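Local coordinates for peptide ABC transporter permease (Staphylococcus hominis, PDB 6EXS), which probably couples proton movement to uptake of peptides, as in other POT family transporters, and binds a thioalcohol-conjugated peptide related to human axillary malodour, at residues A[283-297]-A[474-487]. Sequence-based numbering, arbitrary orientation.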
# COMPACT_ATOMS: atom_id res chain seq x y z
N SER A 283 9.67 -8.68 25.25
CA SER A 283 9.16 -7.43 25.80
C SER A 283 8.99 -6.33 24.74
O SER A 283 8.06 -5.53 24.85
CB SER A 283 10.04 -6.94 26.95
OG SER A 283 9.55 -7.46 28.18
N ARG A 284 9.85 -6.33 23.70
CA ARG A 284 9.78 -5.38 22.59
C ARG A 284 8.63 -5.75 21.63
O ARG A 284 8.07 -4.86 20.99
CB ARG A 284 11.11 -5.31 21.83
CG ARG A 284 12.24 -4.66 22.61
CD ARG A 284 13.51 -4.54 21.78
NE ARG A 284 13.97 -5.84 21.28
CZ ARG A 284 15.03 -6.02 20.49
NH1 ARG A 284 15.77 -4.98 20.12
NH2 ARG A 284 15.36 -7.23 20.08
N VAL A 285 8.29 -7.06 21.54
CA VAL A 285 7.19 -7.60 20.72
C VAL A 285 5.85 -7.11 21.29
O VAL A 285 5.03 -6.57 20.53
CB VAL A 285 7.24 -9.15 20.58
CG1 VAL A 285 6.00 -9.70 19.88
CG2 VAL A 285 8.51 -9.59 19.84
N LYS A 286 5.63 -7.26 22.62
CA LYS A 286 4.41 -6.79 23.27
C LYS A 286 4.31 -5.26 23.24
O LYS A 286 3.21 -4.71 23.18
CB LYS A 286 4.21 -7.38 24.68
CG LYS A 286 5.35 -7.14 25.67
CD LYS A 286 4.96 -7.58 27.07
CE LYS A 286 6.05 -7.37 28.08
NZ LYS A 286 6.95 -8.54 28.18
N ALA A 287 5.48 -4.57 23.21
CA ALA A 287 5.57 -3.11 23.11
C ALA A 287 5.11 -2.63 21.72
O ALA A 287 4.72 -1.47 21.60
CB ALA A 287 7.00 -2.66 23.36
N PHE A 288 5.17 -3.51 20.69
CA PHE A 288 4.75 -3.21 19.33
C PHE A 288 3.23 -3.30 19.13
O PHE A 288 2.70 -2.60 18.26
CB PHE A 288 5.51 -4.05 18.28
CG PHE A 288 5.40 -3.48 16.87
CD1 PHE A 288 6.25 -2.48 16.44
CD2 PHE A 288 4.41 -3.93 16.00
CE1 PHE A 288 6.12 -1.93 15.15
CE2 PHE A 288 4.27 -3.38 14.72
CZ PHE A 288 5.13 -2.38 14.30
N ILE A 289 2.53 -4.15 19.92
CA ILE A 289 1.07 -4.34 19.87
C ILE A 289 0.32 -2.97 19.87
O ILE A 289 -0.47 -2.78 18.94
CB ILE A 289 0.56 -5.34 20.96
CG1 ILE A 289 1.03 -6.77 20.64
CG2 ILE A 289 -0.96 -5.28 21.11
CD1 ILE A 289 1.07 -7.75 21.84
N PRO A 290 0.57 -1.99 20.80
CA PRO A 290 -0.15 -0.70 20.72
C PRO A 290 0.19 0.08 19.45
O PRO A 290 -0.70 0.71 18.88
CB PRO A 290 0.30 0.05 21.97
CG PRO A 290 0.85 -0.99 22.87
CD PRO A 290 1.46 -2.01 21.98
N LEU A 291 1.47 -0.00 18.99
CA LEU A 291 1.95 0.63 17.74
C LEU A 291 1.23 0.00 16.52
O LEU A 291 1.02 0.71 15.52
CB LEU A 291 3.48 0.50 17.60
CG LEU A 291 4.35 1.27 18.60
CD1 LEU A 291 5.76 0.71 18.63
CD2 LEU A 291 4.43 2.74 18.27
N PHE A 292 0.86 -1.30 16.60
CA PHE A 292 0.12 -2.01 15.55
C PHE A 292 -1.31 -1.44 15.42
O PHE A 292 -1.75 -1.18 14.29
CB PHE A 292 0.09 -3.55 15.77
CG PHE A 292 -0.54 -4.29 14.61
CD1 PHE A 292 -1.92 -4.46 14.54
CD2 PHE A 292 0.25 -4.76 13.56
CE1 PHE A 292 -2.50 -5.07 13.42
CE2 PHE A 292 -0.34 -5.37 12.45
CZ PHE A 292 -1.71 -5.52 12.39
N ILE A 293 -2.00 -1.24 16.56
CA ILE A 293 -3.35 -0.65 16.65
C ILE A 293 -3.29 0.79 16.10
O ILE A 293 -4.05 1.11 15.19
CB ILE A 293 -3.95 -0.72 18.09
CG1 ILE A 293 -3.78 -2.12 18.76
CG2 ILE A 293 -5.42 -0.27 18.13
CD1 ILE A 293 -4.45 -3.38 18.06
N LEU A 294 -2.35 1.62 16.61
CA LEU A 294 -2.17 3.01 16.15
C LEU A 294 -1.92 3.08 14.65
O LEU A 294 -2.53 3.92 13.97
CB LEU A 294 -1.06 3.74 16.93
CG LEU A 294 -1.33 4.11 18.41
CD1 LEU A 294 -0.16 4.86 19.00
CD2 LEU A 294 -2.58 4.95 18.57
N GLY A 295 -1.07 2.17 14.14
CA GLY A 295 -0.74 2.05 12.72
C GLY A 295 -1.93 1.64 11.86
O GLY A 295 -2.14 2.19 10.79
N MET A 296 -2.74 0.69 12.37
CA MET A 296 -3.94 0.19 11.71
C MET A 296 -5.00 1.31 11.59
O MET A 296 -5.56 1.49 10.51
CB MET A 296 -4.50 -1.02 12.48
CG MET A 296 -5.22 -2.01 11.61
SD MET A 296 -5.60 -3.57 12.44
CE MET A 296 -6.92 -3.04 13.55
N LEU A 297 -5.23 2.06 12.70
CA LEU A 297 -6.17 3.19 12.78
C LEU A 297 -5.76 4.29 11.80
O LEU A 297 -6.63 4.94 11.22
CB LEU A 297 -6.26 3.77 14.20
CG LEU A 297 -6.92 2.95 15.31
CD1 LEU A 297 -6.56 3.51 16.66
CD2 LEU A 297 -8.45 2.90 15.16
N ILE A 474 -9.14 5.90 21.04
CA ILE A 474 -8.18 4.78 21.18
C ILE A 474 -6.74 5.32 21.28
O ILE A 474 -5.94 4.81 22.08
CB ILE A 474 -8.33 3.70 20.06
CG1 ILE A 474 -9.78 3.18 19.97
CG2 ILE A 474 -7.35 2.53 20.28
CD1 ILE A 474 -10.09 2.48 18.69
N THR A 475 -6.44 6.37 20.50
CA THR A 475 -5.13 7.02 20.53
C THR A 475 -4.90 7.69 21.88
O THR A 475 -3.82 7.52 22.43
CB THR A 475 -4.94 7.96 19.34
OG1 THR A 475 -5.15 7.21 18.14
CG2 THR A 475 -3.56 8.58 19.29
N LEU A 476 -5.90 8.41 22.42
CA LEU A 476 -5.77 9.06 23.73
C LEU A 476 -5.61 8.05 24.87
O LEU A 476 -4.87 8.32 25.82
CB LEU A 476 -6.93 10.03 24.01
CG LEU A 476 -6.95 11.33 23.21
CD1 LEU A 476 -8.29 12.02 23.35
CD2 LEU A 476 -5.82 12.28 23.62
N ILE A 477 -6.26 6.86 24.76
CA ILE A 477 -6.17 5.78 25.75
C ILE A 477 -4.75 5.15 25.72
O ILE A 477 -4.17 4.95 26.78
CB ILE A 477 -7.33 4.74 25.63
CG1 ILE A 477 -8.70 5.42 25.87
CG2 ILE A 477 -7.14 3.56 26.60
CD1 ILE A 477 -9.87 4.76 25.19
N ILE A 478 -4.19 4.91 24.52
CA ILE A 478 -2.84 4.35 24.34
C ILE A 478 -1.76 5.37 24.74
O ILE A 478 -0.82 5.00 25.45
CB ILE A 478 -2.66 3.76 22.90
CG1 ILE A 478 -3.52 2.49 22.72
CG2 ILE A 478 -1.18 3.49 22.56
CD1 ILE A 478 -3.76 2.03 21.28
N LEU A 479 -1.90 6.65 24.31
CA LEU A 479 -0.98 7.78 24.55
C LEU A 479 -0.55 7.93 26.02
O LEU A 479 0.62 8.23 26.26
CB LEU A 479 -1.57 9.10 24.02
CG LEU A 479 -0.72 10.40 24.07
CD1 LEU A 479 0.67 10.20 23.47
CD2 LEU A 479 -1.43 11.53 23.35
N VAL A 480 -1.46 7.70 26.98
CA VAL A 480 -1.13 7.82 28.41
C VAL A 480 -0.16 6.70 28.89
O VAL A 480 0.47 6.86 29.95
CB VAL A 480 -2.38 7.96 29.33
CG1 VAL A 480 -3.26 9.14 28.91
CG2 VAL A 480 -3.19 6.67 29.40
N PHE A 481 -0.02 5.60 28.11
CA PHE A 481 0.87 4.47 28.40
C PHE A 481 2.18 4.52 27.61
O PHE A 481 3.00 3.60 27.73
CB PHE A 481 0.14 3.13 28.18
CG PHE A 481 -1.07 2.94 29.07
CD1 PHE A 481 -0.92 2.54 30.39
CD2 PHE A 481 -2.35 3.16 28.58
CE1 PHE A 481 -2.04 2.37 31.21
CE2 PHE A 481 -3.47 2.99 29.40
CZ PHE A 481 -3.31 2.59 30.71
N SER A 482 2.39 5.61 26.83
CA SER A 482 3.57 5.89 25.99
C SER A 482 4.94 5.74 26.71
O SER A 482 5.84 5.17 26.07
CB SER A 482 3.47 7.26 25.33
OG SER A 482 4.64 7.56 24.59
N PRO A 483 5.17 6.21 27.98
CA PRO A 483 6.50 6.00 28.60
C PRO A 483 6.85 4.53 28.82
O PRO A 483 8.03 4.16 28.69
CB PRO A 483 6.40 6.78 29.92
CG PRO A 483 5.22 7.68 29.77
CD PRO A 483 4.27 6.92 28.91
N LYS A 484 5.85 3.68 29.14
CA LYS A 484 6.05 2.24 29.37
C LYS A 484 6.30 1.45 28.09
O LYS A 484 7.01 0.44 28.12
CB LYS A 484 4.88 1.64 30.17
CG LYS A 484 5.02 1.77 31.69
CD LYS A 484 4.14 2.87 32.28
CE LYS A 484 2.73 2.41 32.56
NZ LYS A 484 1.85 3.54 32.96
N ILE A 485 5.72 1.91 26.96
CA ILE A 485 5.83 1.30 25.63
C ILE A 485 7.29 1.32 25.12
O ILE A 485 7.75 0.32 24.57
CB ILE A 485 4.81 1.94 24.63
CG1 ILE A 485 3.35 1.59 25.02
CG2 ILE A 485 5.10 1.55 23.16
CD1 ILE A 485 2.24 2.55 24.50
N THR A 486 8.01 2.44 25.33
CA THR A 486 9.40 2.60 24.88
C THR A 486 10.34 1.66 25.66
O THR A 486 10.57 1.87 26.87
CB THR A 486 9.82 4.07 24.89
OG1 THR A 486 9.80 4.56 26.23
CG2 THR A 486 8.92 4.93 24.01
N LYS A 487 10.82 0.60 24.98
CA LYS A 487 11.70 -0.44 25.55
C LYS A 487 12.97 -0.65 24.71
O LYS A 487 12.92 -1.14 23.59
CB LYS A 487 10.92 -1.76 25.72
CG LYS A 487 9.78 -1.69 26.72
CD LYS A 487 8.95 -2.94 26.67
CE LYS A 487 7.68 -2.83 27.47
NZ LYS A 487 6.85 -4.06 27.34
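Ile478 packs against Pro290 and Leu294 where two antiparallel helices pass each other, their axes 10.5 Å apart at an angle of 158°. With chi1 at -69°, Ile478 CG1 lies beside the backbone N and CG2 points anti to it, which brings CG2 to 3.8 Å from Pro290 CB. The same methyl touches Leu294 CD1, and the Leu294 and Ile478 side chains run alongside each other in opposite senses. The other Leu294 methyl, CD2, meets Thr475 OG1 at 3.4 Å. That hydroxyl is hydrogen-bonded to Ala471 O in its own helix, so an apolar methyl rests on a polar atom that already has a partner. Next to Thr475, Ile474 divides its contacts between two residues: its CG2 reaches Leu297 CD1 and Ile293 CG2, while its CD1 meets Leu297 CD2 at 3.9 Å.

Beyond the turn at 479-482, Ile485 lies along the Pro290 ring, running the opposite way, with CD1 against CB and CG. Ala287 CB abuts Ile485 O at 3.3 Å. Lys487, the C-terminal residue, stretches its extended chain back over Ala287 CB. Its NZ donates to Ser283 O at 3.1 Å, tilted 29° from the carbonyl plane. Ala287 N reaches the same oxygen from the opposite face. Lys286 turns its amine to Ser283 OG and leaves the two lysine NZ atoms 4.6 Å apart, probably a mildly unfavourable pairing.

The contact joins helix 279-302 to the end of helix 460-479 and the short helix 482-485, near the chain's C-terminus. Helix 364-389 adjoins both segments, touching Leu294 and Thr475, while helices 249-273 and 430-451 pack on Phe288 and Phe292.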